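PDB 4NES: UDP-N-acetylglucosamine 2-epimerase from Methanocaldococcus jannaschii, which probably catalyses the reversible epimerisation of UDP-N-acetylglucosamine at C-2, giving UDP-N-acetylmannosamine, the activated donor of ManNAc residues. Local coordinates for residues F123-P128 and L155-E160; A101-A106 and I111-V116; P301-R306 and I331-I336; K15-I20 and T175-K180. One frame throughout, in Å; residues are numbered along the deposited sequence.

Contact 1 of 4, residues F123-P128 and L155-E160; sequences FDRNMP and LREGIE
Glu157 brings its carboxylate to the edge of the Arg125 guanidinium, near the plane of that group, and makes a salt bridge from OE2 to NH2 at 3.1 Å. The two flat groups are turned 68° apart, and only NH2 and OE2 are in bonding distance, not a paired, coplanar grip; OE1 stays 4.1 Å from NH2. The side chains arrive from opposite directions, Arg125 bent at chi3 (-82°) and Glu157 extended beyond CG. Beside this pair, NH1 of Arg156 lies obliquely off the Phe123 ring, 4.2 Å from CE1, a loose approach between two exposed side chains.

The contact sits in the N-terminal half of a GT-B enzyme, where the loop between strand 112-116 and helix 128-138 comes near the end of helix 148-156. That helix closes in a Schellman motif: Gly158 adopts a positive phi of 80°, a conformation easy for a residue without CB, its N bonds to Leu155 O at 2.9 Å, and Ile159 N bonds to Leu154 O. On the loop side, a type I turn from Asp124 to Met127 precedes helix 128-138.

Glu157 is buried, and a long acid suits a place with several polar partners: OE1 is hydrogen-bonded to NE2 of His138 in the same chain, and OE2 has a second cationic partner in Arg121; the two arginines would probably favour the carboxylate form. NH1 of Arg125 reaches His138 of the second subunit through a weak hydrogen bond.

Contact 2 of 4, residues A101-A106 and I111-V116; sequences AGALVA and IDVAHV
Ala106 and Val113 make the closest apolar contact between helix 97-108 and strand 112-116, the last two elements of a beta-alpha-beta unit that begins with strand 89-93 in the parallel sheet of the N-terminal Rossmann-like domain. The helix lies against the sheet through small residues. CB of Ala106 meets CG2 of Val113 at 3.6 Å, and CB of Ala103, one turn earlier, meets CG1 of the same valine at 4.0 Å. Val113 thus spreads its two methyls to two alanines: CG1 stands opposite the backbone N (chi1 174°), while CG2 lies beside it. Alanine suits both helical places because its short side chain lets the backbone come near, with the CA atoms of Ala103 and Val113 only 6.1 Å apart; beta-branched valine suits the strand and supplies one methyl for each alanine. Towards the turn, the CB atoms of Ala106 and Ile111 also pack, and both residues touch Val90 on the neighbouring strand 89-93.

The polar part is backbone alone. Ile111 N donates to Ala106 O over 2.9 Å, tying the residue that leads into the strand back to the last turn of the helix. The N-H points almost straight at the oxygen (165°), but the nitrogen stands above the carbonyl plane, 35° out of it.

Contact 3 of 4, residues P301-R306 and I331-I336; sequences PCITLR and IKAVEI
Ile303 reaches from strand 302-304 to Ala333 and Val334 on helix 327-338, joining sheet and helix in the C-terminal Rossmann-like domain of the GT-B fold. The tight part gathers around one methyl. CD1 of Ile303 lies 3.7 Å from CG2 of Val334 and 3.9 Å from CB of Ala333, and it also approaches the peptide joining these two residues, with Val334 N at 3.7 Å. The isoleucine and valine side chains cross at about a right angle, and the delta methyl is the part of Ile303 that meets both residues. The CG1 branch of Ile303 runs beside the backbone N and opposite the carbonyl carbon (chi1 -68°), which carries CD1 out to the helix. Isoleucine serves well here, having both the beta branch suited to a strand and the length to span CA atoms 7.0 Å apart at Ile303 and Ala333; alanine lets the methyl come up to the helix backbone.

Neighbouring strands widen this apolar layer: Ile303 also touches Leu285 and Ile321, while Val334 packs on Leu283 and on Ile228 of helix 215-232.

The helix face turned from the strand lies open to solvent. Lys332 and Glu335 are exposed, where charge is readily solvated, and Glu335 leaves the helix away from the strand. Across one turn they form a long salt bridge, with Lys332 NZ 3.6 Å from Glu335 OE2.

Contact 4 of 4, residues K15-I20 and T175-K180; sequences KLSPII and TLQNLK
Gln177 extends its amide from helix 170-183 to Ser17 and Pro18 on helix 10-23, which follows the first strand of the N-terminal domain in this GT-B fold. One long side chain bridges backbones 8.3 Å apart at the CA atoms of Pro18 and Gln177. In the first shell, NE2 of Gln177 lies 3.9 Å from CB of Pro18, and OE1 is 4.0 Å from CG of the same ring. The Gln177 and Pro18 side chains cross at about a right angle. OE1 also comes to 3.3 Å from Ser17 OG, a polar proximity without the geometry of a hydrogen bond.

What sets these groups in place comes next. The Gln177 chain leaves with CG between its backbone N and carbonyl carbon (chi1 56°) and then runs extended, which gives glutamine the reach to cross between the helices. Ser17 turns its hydroxyl back to the O of Ile14; a small hydroxyl that can bond to its own backbone suits a buried helical site.

Farther out, Pro18 also rests on Thr170, Asp173 and Ala174, so the ring packs along helix 170-183 beyond Gln177. Through Thr175 and Asn178 that helix also packs on the C-terminal domain, at helices 271-280 and 289-298. Proline has no N-H to give the preceding turn, in keeping with the kink here, yet helical bonding is present again at Ile20, whose N lies 2.9 Å from Leu16 O.

Contacts 1 and 2 lie in the N-terminal domain, 17 Å apart between centres and not touching, whereas contact 3 belongs to the C-terminal domain, with its centre 36 Å from that of contact 2. Met127 and Arg306 join contacts 1 and 3 across the domains: Met127 SE, of a selenomethionine, packs 3.3 Å from Arg306 NH2. Contact 4 spans much of the chain, and both contacts 1 and 2 fall between its segments in sequence; it meets contact 2 where Ile19 CD1 lies 3.6 Å from Val116 CG2. None of the four lies at the ligand pockets or the probable active site. The side chain of Ser17 is about 9 Å from bound UDP, while those of Ala103 and Arg125 stand about 13 and 14 Å from UDP-N-acetylglucosamine.

Contact 1 of 4, residues F123-P128 and L155-E160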
loop_
_atom_site.group_PDB
_atom_site.type_symbol
_atom_site.label_atom_id
_atom_site.label_comp_id
_atom_site.label_asym_id
_atom_site.label_seq_id
_atom_site.Cartn_x
_atom_site.Cartn_y
_atom_site.Cartn_z
ATOM N N PHE A 123 -3.112 -15.728 2.326
ATOM C CA PHE A 123 -4.109 -15.292 3.314
ATOM C C PHE A 123 -3.553 -15.267 4.731
ATOM O O PHE A 123 -4.291 -15.347 5.717
ATOM C CB PHE A 123 -5.400 -16.105 3.196
ATOM C CG PHE A 123 -5.994 -16.058 1.823
ATOM C CD1 PHE A 123 -6.538 -14.880 1.333
ATOM C CD2 PHE A 123 -5.975 -17.173 1.008
ATOM C CE1 PHE A 123 -7.070 -14.827 0.056
ATOM C CE2 PHE A 123 -6.503 -17.129 -0.274
ATOM C CZ PHE A 123 -7.058 -15.949 -0.743
ATOM N N ASP A 124 -2.237 -15.150 4.803
ATOM C CA ASP A 124 -1.523 -14.876 6.030
ATOM C C ASP A 124 -1.124 -13.417 5.894
ATOM O O ASP A 124 0.067 -13.101 5.878
ATOM C CB ASP A 124 -0.265 -15.748 6.084
ATOM C CG ASP A 124 0.374 -15.795 7.460
ATOM O OD1 ASP A 124 0.010 -14.983 8.336
ATOM O OD2 ASP A 124 1.254 -16.660 7.656
ATOM N N ARG A 125 -2.114 -12.525 5.783
ATOM C CA ARG A 125 -1.851 -11.103 5.513
ATOM C C ARG A 125 -1.090 -10.421 6.659
ATOM O O ARG A 125 -0.955 -9.196 6.698
ATOM C CB ARG A 125 -3.134 -10.341 5.122
ATOM C CG ARG A 125 -2.890 -9.157 4.171
ATOM C CD ARG A 125 -4.178 -8.461 3.691
ATOM N NE ARG A 125 -4.810 -9.157 2.568
ATOM C CZ ARG A 125 -5.861 -8.702 1.889
ATOM N NH1 ARG A 125 -6.414 -7.533 2.208
ATOM N NH2 ARG A 125 -6.359 -9.419 0.884
ATOM N N ASN A 126 -0.575 -11.237 7.572
ATOM C CA ASN A 126 0.395 -10.791 8.558
ATOM C C ASN A 126 1.861 -10.931 8.064
ATOM O O ASN A 126 2.752 -10.289 8.624
ATOM C CB ASN A 126 0.171 -11.532 9.890
ATOM C CG ASN A 126 -1.224 -11.290 10.478
ATOM O OD1 ASN A 126 -1.728 -10.166 10.482
ATOM N ND2 ASN A 126 -1.846 -12.351 10.983
HETATM N N MSE A 127 2.090 -11.765 7.032
HETATM C CA MSE A 127 3.399 -11.951 6.340
HETATM C C MSE A 127 3.797 -10.673 5.574
HETATM O O MSE A 127 2.952 -10.098 4.919
HETATM C CB MSE A 127 3.311 -13.081 5.274
HETATM C CG MSE A 127 3.305 -14.577 5.720
HETATM SE SE MSE A 127 3.521 -15.922 4.238
HETATM C CE MSE A 127 5.272 -15.288 3.607
ATOM N N PRO A 128 5.089 -10.255 5.598
ATOM C CA PRO A 128 5.361 -9.034 4.827
ATOM C C PRO A 128 5.164 -9.224 3.320
ATOM O O PRO A 128 4.752 -8.282 2.631
ATOM C CB PRO A 128 6.828 -8.713 5.150
ATOM C CG PRO A 128 7.407 -9.991 5.687
ATOM C CD PRO A 128 6.279 -10.737 6.325
ATOM N N LEU A 155 -10.202 -10.988 -8.575
ATOM C CA LEU A 155 -11.613 -10.651 -8.792
ATOM C C LEU A 155 -12.368 -10.532 -7.465
ATOM O O LEU A 155 -13.205 -9.640 -7.294
ATOM C CB LEU A 155 -12.294 -11.674 -9.704
ATOM C CG LEU A 155 -11.821 -11.688 -11.157
ATOM C CD1 LEU A 155 -12.436 -12.863 -11.898
ATOM C CD2 LEU A 155 -12.145 -10.367 -11.854
ATOM N N ARG A 156 -12.041 -11.406 -6.517
ATOM C CA ARG A 156 -12.677 -11.411 -5.200
ATOM C C ARG A 156 -12.329 -10.158 -4.393
ATOM O O ARG A 156 -13.051 -9.787 -3.457
ATOM C CB ARG A 156 -12.261 -12.667 -4.429
ATOM C CG ARG A 156 -13.142 -12.992 -3.243
ATOM C CD ARG A 156 -12.403 -13.841 -2.220
ATOM N NE ARG A 156 -12.597 -13.321 -0.869
ATOM C CZ ARG A 156 -11.670 -12.665 -0.177
ATOM N NH1 ARG A 156 -10.464 -12.460 -0.693
ATOM N NH2 ARG A 156 -11.943 -12.229 1.044
ATOM N N GLU A 157 -11.229 -9.501 -4.747
ATOM C CA GLU A 157 -10.847 -8.238 -4.118
ATOM C C GLU A 157 -11.285 -7.035 -4.952
ATOM O O GLU A 157 -10.822 -5.912 -4.731
ATOM C CB GLU A 157 -9.341 -8.203 -3.832
ATOM C CG GLU A 157 -8.914 -9.263 -2.831
ATOM C CD GLU A 157 -7.412 -9.345 -2.632
ATOM O OE1 GLU A 157 -6.678 -8.437 -3.083
ATOM O OE2 GLU A 157 -6.967 -10.331 -2.003
ATOM N N GLY A 158 -12.178 -7.285 -5.908
ATOM C CA GLY A 158 -12.845 -6.217 -6.632
ATOM C C GLY A 158 -12.048 -5.584 -7.752
ATOM O O GLY A 158 -12.449 -4.559 -8.290
ATOM N N ILE A 159 -10.923 -6.185 -8.117
ATOM C CA ILE A 159 -10.103 -5.645 -9.192
ATOM C C ILE A 159 -10.786 -5.911 -10.528
ATOM O O ILE A 159 -11.356 -6.978 -10.744
ATOM C CB ILE A 159 -8.681 -6.237 -9.137
ATOM C CG1 ILE A 159 -7.933 -5.630 -7.946
ATOM C CG2 ILE A 159 -7.900 -5.977 -10.431
ATOM C CD1 ILE A 159 -6.756 -6.441 -7.492
ATOM N N GLU A 160 -10.753 -4.918 -11.410
ATOM C CA GLU A 160 -11.442 -5.003 -12.690
ATOM C C GLU A 160 -10.838 -6.073 -13.598
ATOM O O GLU A 160 -9.608 -6.167 -13.755
ATOM C CB GLU A 160 -11.432 -3.640 -13.383
ATOM C CG GLU A 160 -10.312 -2.708 -12.932
ATOM C CD GLU A 160 -10.548 -2.038 -11.572
ATOM O OE1 GLU A 160 -11.502 -1.243 -11.439
ATOM O OE2 GLU A 160 -9.767 -2.301 -10.632
#

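Contact 2 of 4, residues A101-A106 and I111-V116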
loop_
_atom_site.group_PDB
_atom_site.type_symbol
_atom_site.label_atom_id
_atom_site.label_comp_id
_atom_site.label_asym_id
_atom_site.label_seq_id
_atom_site.Cartn_x
_atom_site.Cartn_y
_atom_site.Cartn_z
ATOM N N ALA A 101 7.737 -0.709 -3.076
ATOM C CA ALA A 101 8.258 0.652 -3.177
ATOM C C ALA A 101 8.159 1.148 -4.616
ATOM O O ALA A 101 7.737 2.277 -4.866
ATOM C CB ALA A 101 9.687 0.722 -2.674
ATOM N N GLY A 102 8.542 0.301 -5.566
ATOM C CA GLY A 102 8.456 0.689 -6.962
ATOM C C GLY A 102 7.036 1.019 -7.373
ATOM O O GLY A 102 6.797 2.024 -8.056
ATOM N N ALA A 103 6.092 0.165 -6.982
ATOM C CA ALA A 103 4.683 0.371 -7.332
ATOM C C ALA A 103 4.098 1.626 -6.689
ATOM O O ALA A 103 3.354 2.372 -7.335
ATOM C CB ALA A 103 3.853 -0.854 -6.950
ATOM N N LEU A 104 4.422 1.844 -5.421
ATOM C CA LEU A 104 3.904 2.992 -4.705
ATOM C C LEU A 104 4.435 4.302 -5.285
ATOM O O LEU A 104 3.681 5.267 -5.421
ATOM C CB LEU A 104 4.229 2.878 -3.221
ATOM C CG LEU A 104 3.629 3.974 -2.347
ATOM C CD1 LEU A 104 2.140 4.167 -2.645
ATOM C CD2 LEU A 104 3.831 3.602 -0.891
ATOM N N VAL A 105 5.717 4.346 -5.638
ATOM C CA VAL A 105 6.257 5.552 -6.251
ATOM C C VAL A 105 5.566 5.812 -7.583
ATOM O O VAL A 105 5.096 6.918 -7.845
ATOM C CB VAL A 105 7.785 5.467 -6.485
ATOM C CG1 VAL A 105 8.250 6.643 -7.332
ATOM C CG2 VAL A 105 8.543 5.436 -5.166
ATOM N N ALA A 106 5.505 4.783 -8.422
ATOM C CA ALA A 106 4.927 4.931 -9.750
ATOM C C ALA A 106 3.465 5.362 -9.701
ATOM O O ALA A 106 3.050 6.248 -10.441
ATOM C CB ALA A 106 5.091 3.648 -10.552
ATOM N N ILE A 111 2.203 6.829 -13.174
ATOM C CA ILE A 111 2.868 5.952 -14.133
ATOM C C ILE A 111 2.272 4.565 -13.984
ATOM O O ILE A 111 2.221 4.023 -12.876
ATOM C CB ILE A 111 4.383 5.867 -13.853
ATOM C CG1 ILE A 111 5.042 7.234 -14.044
ATOM C CG2 ILE A 111 5.049 4.813 -14.753
ATOM C CD1 ILE A 111 6.479 7.306 -13.540
ATOM N N ASP A 112 1.819 3.978 -15.088
ATOM C CA ASP A 112 1.218 2.644 -15.048
ATOM C C ASP A 112 2.166 1.602 -14.458
ATOM O O ASP A 112 3.344 1.526 -14.830
ATOM C CB ASP A 112 0.797 2.187 -16.448
ATOM C CG ASP A 112 -0.417 2.932 -16.979
ATOM O OD1 ASP A 112 -1.013 3.749 -16.247
ATOM O OD2 ASP A 112 -0.780 2.688 -18.151
ATOM N N VAL A 113 1.636 0.790 -13.547
ATOM C CA VAL A 113 2.401 -0.289 -12.937
ATOM C C VAL A 113 1.973 -1.639 -13.505
ATOM O O VAL A 113 0.775 -1.965 -13.536
ATOM C CB VAL A 113 2.198 -0.298 -11.412
ATOM C CG1 VAL A 113 2.875 -1.508 -10.780
ATOM C CG2 VAL A 113 2.719 1.006 -10.810
ATOM N N ALA A 114 2.949 -2.414 -13.966
ATOM C CA ALA A 114 2.697 -3.778 -14.410
ATOM C C ALA A 114 3.286 -4.738 -13.390
ATOM O O ALA A 114 4.490 -4.730 -13.146
ATOM C CB ALA A 114 3.324 -4.013 -15.773
ATOM N N HIS A 115 2.430 -5.549 -12.781
ATOM C CA HIS A 115 2.842 -6.465 -11.731
ATOM C C HIS A 115 2.908 -7.886 -12.263
ATOM O O HIS A 115 1.882 -8.492 -12.595
ATOM C CB HIS A 115 1.874 -6.399 -10.548
ATOM C CG HIS A 115 2.347 -7.149 -9.351
ATOM N ND1 HIS A 115 1.483 -7.595 -8.368
ATOM C CD2 HIS A 115 3.588 -7.515 -8.947
ATOM C CE1 HIS A 115 2.170 -8.213 -7.428
ATOM N NE2 HIS A 115 3.455 -8.182 -7.757
ATOM N N VAL A 116 4.127 -8.409 -12.320
ATOM C CA VAL A 116 4.376 -9.771 -12.763
ATOM C C VAL A 116 4.251 -10.686 -11.551
ATOM O O VAL A 116 4.840 -10.409 -10.505
ATOM C CB VAL A 116 5.776 -9.876 -13.386
ATOM C CG1 VAL A 116 6.081 -11.310 -13.839
ATOM C CG2 VAL A 116 5.912 -8.906 -14.556
#

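Contact 3 of 4, residues P301-R306 and I331-I336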
loop_
_atom_site.group_PDB
_atom_site.type_symbol
_atom_site.label_atom_id
_atom_site.label_comp_id
_atom_site.label_asym_id
_atom_site.label_seq_id
_atom_site.Cartn_x
_atom_site.Cartn_y
_atom_site.Cartn_z
ATOM N N PRO A 301 9.319 -34.264 -5.755
ATOM C CA PRO A 301 8.392 -34.010 -4.648
ATOM C C PRO A 301 8.895 -32.930 -3.692
ATOM O O PRO A 301 10.093 -32.846 -3.397
ATOM C CB PRO A 301 8.328 -35.363 -3.923
ATOM C CG PRO A 301 8.770 -36.359 -4.932
ATOM C CD PRO A 301 9.776 -35.661 -5.788
ATOM N N CYS A 302 7.969 -32.110 -3.213
ATOM C CA CYS A 302 8.306 -30.978 -2.370
ATOM C C CYS A 302 7.597 -31.076 -1.021
ATOM O O CYS A 302 6.437 -31.508 -0.938
ATOM C CB CYS A 302 7.915 -29.678 -3.082
ATOM S SG CYS A 302 8.551 -28.176 -2.293
ATOM N N ILE A 303 8.304 -30.697 0.038
ATOM C CA ILE A 303 7.702 -30.549 1.356
ATOM C C ILE A 303 7.947 -29.121 1.803
ATOM O O ILE A 303 9.097 -28.672 1.879
ATOM C CB ILE A 303 8.295 -31.542 2.364
ATOM C CG1 ILE A 303 7.881 -32.963 2.000
ATOM C CG2 ILE A 303 7.839 -31.196 3.785
ATOM C CD1 ILE A 303 8.665 -34.026 2.738
ATOM N N THR A 304 6.861 -28.403 2.075
ATOM C CA THR A 304 6.950 -26.980 2.382
ATOM C C THR A 304 6.839 -26.749 3.884
ATOM O O THR A 304 5.849 -27.136 4.521
ATOM C CB THR A 304 5.902 -26.159 1.606
ATOM O OG1 THR A 304 6.142 -26.307 0.202
ATOM C CG2 THR A 304 6.020 -24.685 1.948
ATOM N N LEU A 305 7.873 -26.133 4.447
ATOM C CA LEU A 305 7.976 -25.917 5.889
ATOM C C LEU A 305 7.252 -24.628 6.286
ATOM O O LEU A 305 7.842 -23.715 6.874
ATOM C CB LEU A 305 9.459 -25.881 6.286
ATOM C CG LEU A 305 10.272 -27.118 5.869
ATOM C CD1 LEU A 305 11.763 -26.804 5.828
ATOM C CD2 LEU A 305 10.008 -28.287 6.801
ATOM N N ARG A 306 5.963 -24.563 5.946
ATOM C CA ARG A 306 5.108 -23.407 6.220
ATOM C C ARG A 306 3.714 -23.909 6.554
ATOM O O ARG A 306 3.374 -25.055 6.246
ATOM C CB ARG A 306 5.035 -22.476 4.999
ATOM C CG ARG A 306 6.353 -21.827 4.608
ATOM C CD ARG A 306 6.238 -21.052 3.287
ATOM N NE ARG A 306 5.134 -20.099 3.323
ATOM C CZ ARG A 306 4.636 -19.470 2.261
ATOM N NH1 ARG A 306 5.168 -19.663 1.063
ATOM N NH2 ARG A 306 3.611 -18.643 2.398
ATOM N N ILE A 331 7.888 -35.844 9.336
ATOM C CA ILE A 331 8.242 -37.253 9.217
ATOM C C ILE A 331 7.258 -38.008 8.322
ATOM O O ILE A 331 7.671 -38.754 7.431
ATOM C CB ILE A 331 8.350 -37.932 10.603
ATOM C CG1 ILE A 331 9.516 -37.334 11.393
ATOM C CG2 ILE A 331 8.527 -39.437 10.456
ATOM C CD1 ILE A 331 10.847 -37.380 10.657
ATOM N N LYS A 332 5.965 -37.799 8.548
ATOM C CA LYS A 332 4.943 -38.472 7.751
ATOM C C LYS A 332 5.008 -38.032 6.291
ATOM O O LYS A 332 4.884 -38.854 5.379
ATOM C CB LYS A 332 3.547 -38.202 8.307
ATOM C CG LYS A 332 2.421 -38.799 7.466
ATOM C CD LYS A 332 2.502 -40.323 7.413
ATOM C CE LYS A 332 1.295 -40.918 6.701
ATOM N NZ LYS A 332 1.200 -42.391 6.903
ATOM N N ALA A 333 5.210 -36.736 6.077
ATOM C CA ALA A 333 5.318 -36.197 4.723
ATOM C C ALA A 333 6.485 -36.791 3.931
ATOM O O ALA A 333 6.365 -37.023 2.725
ATOM C CB ALA A 333 5.428 -34.689 4.768
ATOM N N VAL A 334 7.613 -37.024 4.593
ATOM C CA VAL A 334 8.754 -37.630 3.922
ATOM C C VAL A 334 8.393 -39.028 3.430
ATOM O O VAL A 334 8.694 -39.390 2.294
ATOM C CB VAL A 334 10.007 -37.655 4.823
ATOM C CG1 VAL A 334 11.102 -38.492 4.198
ATOM C CG2 VAL A 334 10.509 -36.240 5.074
ATOM N N GLU A 335 7.723 -39.805 4.279
ATOM C CA GLU A 335 7.279 -41.136 3.881
ATOM C C GLU A 335 6.346 -41.080 2.671
ATOM O O GLU A 335 6.522 -41.825 1.708
ATOM C CB GLU A 335 6.583 -41.844 5.043
ATOM C CG GLU A 335 6.243 -43.295 4.758
ATOM C CD GLU A 335 5.619 -43.985 5.952
ATOM O OE1 GLU A 335 6.102 -45.073 6.332
ATOM O OE2 GLU A 335 4.644 -43.439 6.508
ATOM N N ILE A 336 5.363 -40.186 2.725
ATOM C CA ILE A 336 4.402 -40.024 1.640
ATOM C C ILE A 336 5.116 -39.638 0.349
ATOM O O ILE A 336 4.892 -40.243 -0.700
ATOM C CB ILE A 336 3.353 -38.948 1.991
ATOM C CG1 ILE A 336 2.511 -39.400 3.194
ATOM C CG2 ILE A 336 2.463 -38.635 0.791
ATOM C CD1 ILE A 336 1.626 -38.313 3.769
#

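Contact 4 of 4, residues K15-I20 and T175-K180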
loop_
_atom_site.group_PDB
_atom_site.type_symbol
_atom_site.label_atom_id
_atom_site.label_comp_id
_atom_site.label_asym_id
_atom_site.label_seq_id
_atom_site.Cartn_x
_atom_site.Cartn_y
_atom_site.Cartn_z
ATOM N N LYS A 15 13.132 -14.360 -12.137
ATOM C CA LYS A 15 11.801 -14.327 -12.729
ATOM C C LYS A 15 11.592 -13.215 -13.753
ATOM O O LYS A 15 10.677 -13.287 -14.573
ATOM C CB LYS A 15 10.726 -14.305 -11.632
ATOM C CG LYS A 15 10.504 -15.690 -11.060
ATOM C CD LYS A 15 9.602 -15.684 -9.831
ATOM C CE LYS A 15 9.172 -17.098 -9.453
ATOM N NZ LYS A 15 8.378 -17.133 -8.177
ATOM N N LEU A 16 12.436 -12.191 -13.715
ATOM C CA LEU A 16 12.396 -11.141 -14.735
ATOM C C LEU A 16 13.249 -11.483 -15.946
ATOM O O LEU A 16 13.076 -10.881 -17.008
ATOM C CB LEU A 16 12.839 -9.787 -14.169
ATOM C CG LEU A 16 11.775 -9.126 -13.293
ATOM C CD1 LEU A 16 12.417 -8.074 -12.391
ATOM C CD2 LEU A 16 10.653 -8.526 -14.160
ATOM N N SER A 17 14.161 -12.442 -15.812
ATOM C CA SER A 17 15.024 -12.803 -16.942
ATOM C C SER A 17 14.279 -13.158 -18.249
ATOM O O SER A 17 14.717 -12.737 -19.328
ATOM C CB SER A 17 16.096 -13.849 -16.557
ATOM O OG SER A 17 15.581 -15.153 -16.335
ATOM N N PRO A 18 13.145 -13.887 -18.172
ATOM C CA PRO A 18 12.436 -14.146 -19.434
ATOM C C PRO A 18 11.794 -12.899 -20.031
ATOM O O PRO A 18 11.618 -12.832 -21.261
ATOM C CB PRO A 18 11.357 -15.153 -19.034
ATOM C CG PRO A 18 11.903 -15.820 -17.782
ATOM C CD PRO A 18 12.614 -14.714 -17.068
ATOM N N ILE A 19 11.428 -11.935 -19.190
ATOM C CA ILE A 19 10.896 -10.667 -19.686
ATOM C C ILE A 19 11.993 -9.857 -20.368
ATOM O O ILE A 19 11.796 -9.296 -21.465
ATOM C CB ILE A 19 10.222 -9.879 -18.550
ATOM C CG1 ILE A 19 8.914 -10.580 -18.188
ATOM C CG2 ILE A 19 9.969 -8.438 -18.968
ATOM C CD1 ILE A 19 8.335 -10.152 -16.860
ATOM N N ILE A 20 13.169 -9.834 -19.753
ATOM C CA ILE A 20 14.335 -9.212 -20.365
ATOM C C ILE A 20 14.683 -9.877 -21.701
ATOM O O ILE A 20 14.940 -9.168 -22.688
ATOM C CB ILE A 20 15.531 -9.215 -19.388
ATOM C CG1 ILE A 20 15.218 -8.274 -18.218
ATOM C CG2 ILE A 20 16.838 -8.842 -20.102
ATOM C CD1 ILE A 20 16.105 -8.443 -16.999
ATOM N N THR A 175 13.101 -21.856 -15.974
ATOM C CA THR A 175 13.536 -23.216 -15.697
ATOM C C THR A 175 13.729 -23.937 -17.031
ATOM O O THR A 175 14.664 -24.731 -17.188
ATOM C CB THR A 175 12.528 -23.948 -14.768
ATOM O OG1 THR A 175 12.239 -23.125 -13.630
ATOM C CG2 THR A 175 13.100 -25.257 -14.281
ATOM N N LEU A 176 12.880 -23.613 -18.006
ATOM C CA LEU A 176 12.940 -24.185 -19.352
ATOM C C LEU A 176 14.012 -23.571 -20.266
ATOM O O LEU A 176 14.471 -24.241 -21.199
ATOM C CB LEU A 176 11.570 -24.087 -20.033
ATOM C CG LEU A 176 10.604 -25.273 -19.947
ATOM C CD1 LEU A 176 10.928 -26.281 -21.049
ATOM C CD2 LEU A 176 10.632 -25.941 -18.578
ATOM N N GLN A 177 14.397 -22.314 -20.034
ATOM C CA GLN A 177 15.485 -21.698 -20.808
ATOM C C GLN A 177 16.858 -22.161 -20.285
ATOM O O GLN A 177 17.813 -22.270 -21.060
ATOM C CB GLN A 177 15.351 -20.137 -20.957
ATOM C CG GLN A 177 15.244 -19.251 -19.660
ATOM C CD GLN A 177 14.944 -17.717 -19.883
ATOM O OE1 GLN A 177 15.498 -16.855 -19.179
ATOM N NE2 GLN A 177 14.058 -17.403 -20.821
ATOM N N ASN A 178 16.933 -22.509 -18.999
ATOM C CA ASN A 178 18.219 -22.714 -18.315
ATOM C C ASN A 178 18.595 -24.146 -17.902
ATOM O O ASN A 178 19.779 -24.428 -17.692
ATOM C CB ASN A 178 18.352 -21.768 -17.113
ATOM C CG ASN A 178 18.440 -20.312 -17.527
ATOM O OD1 ASN A 178 19.482 -19.847 -17.990
ATOM N ND2 ASN A 178 17.342 -19.588 -17.373
ATOM N N LEU A 179 17.619 -25.044 -17.767
ATOM C CA LEU A 179 17.953 -26.414 -17.366
ATOM C C LEU A 179 18.855 -27.079 -18.400
ATOM O O LEU A 179 19.854 -27.685 -18.040
ATOM C CB LEU A 179 16.698 -27.263 -17.120
ATOM C CG LEU A 179 16.656 -28.189 -15.895
ATOM C CD1 LEU A 179 15.821 -29.425 -16.203
ATOM C CD2 LEU A 179 18.038 -28.580 -15.396
ATOM N N LYS A 180 18.535 -26.958 -19.681
ATOM C CA LYS A 180 19.395 -27.596 -20.675
ATOM C C LYS A 180 20.776 -26.929 -20.753
ATOM O O LYS A 180 21.770 -27.614 -20.976
ATOM C CB LYS A 180 18.719 -27.711 -22.052
ATOM C CG LYS A 180 18.498 -26.402 -22.778
ATOM C CD LYS A 180 17.978 -26.641 -24.199
ATOM C CE LYS A 180 16.464 -26.458 -24.292
ATOM N NZ LYS A 180 15.951 -26.580 -25.688
#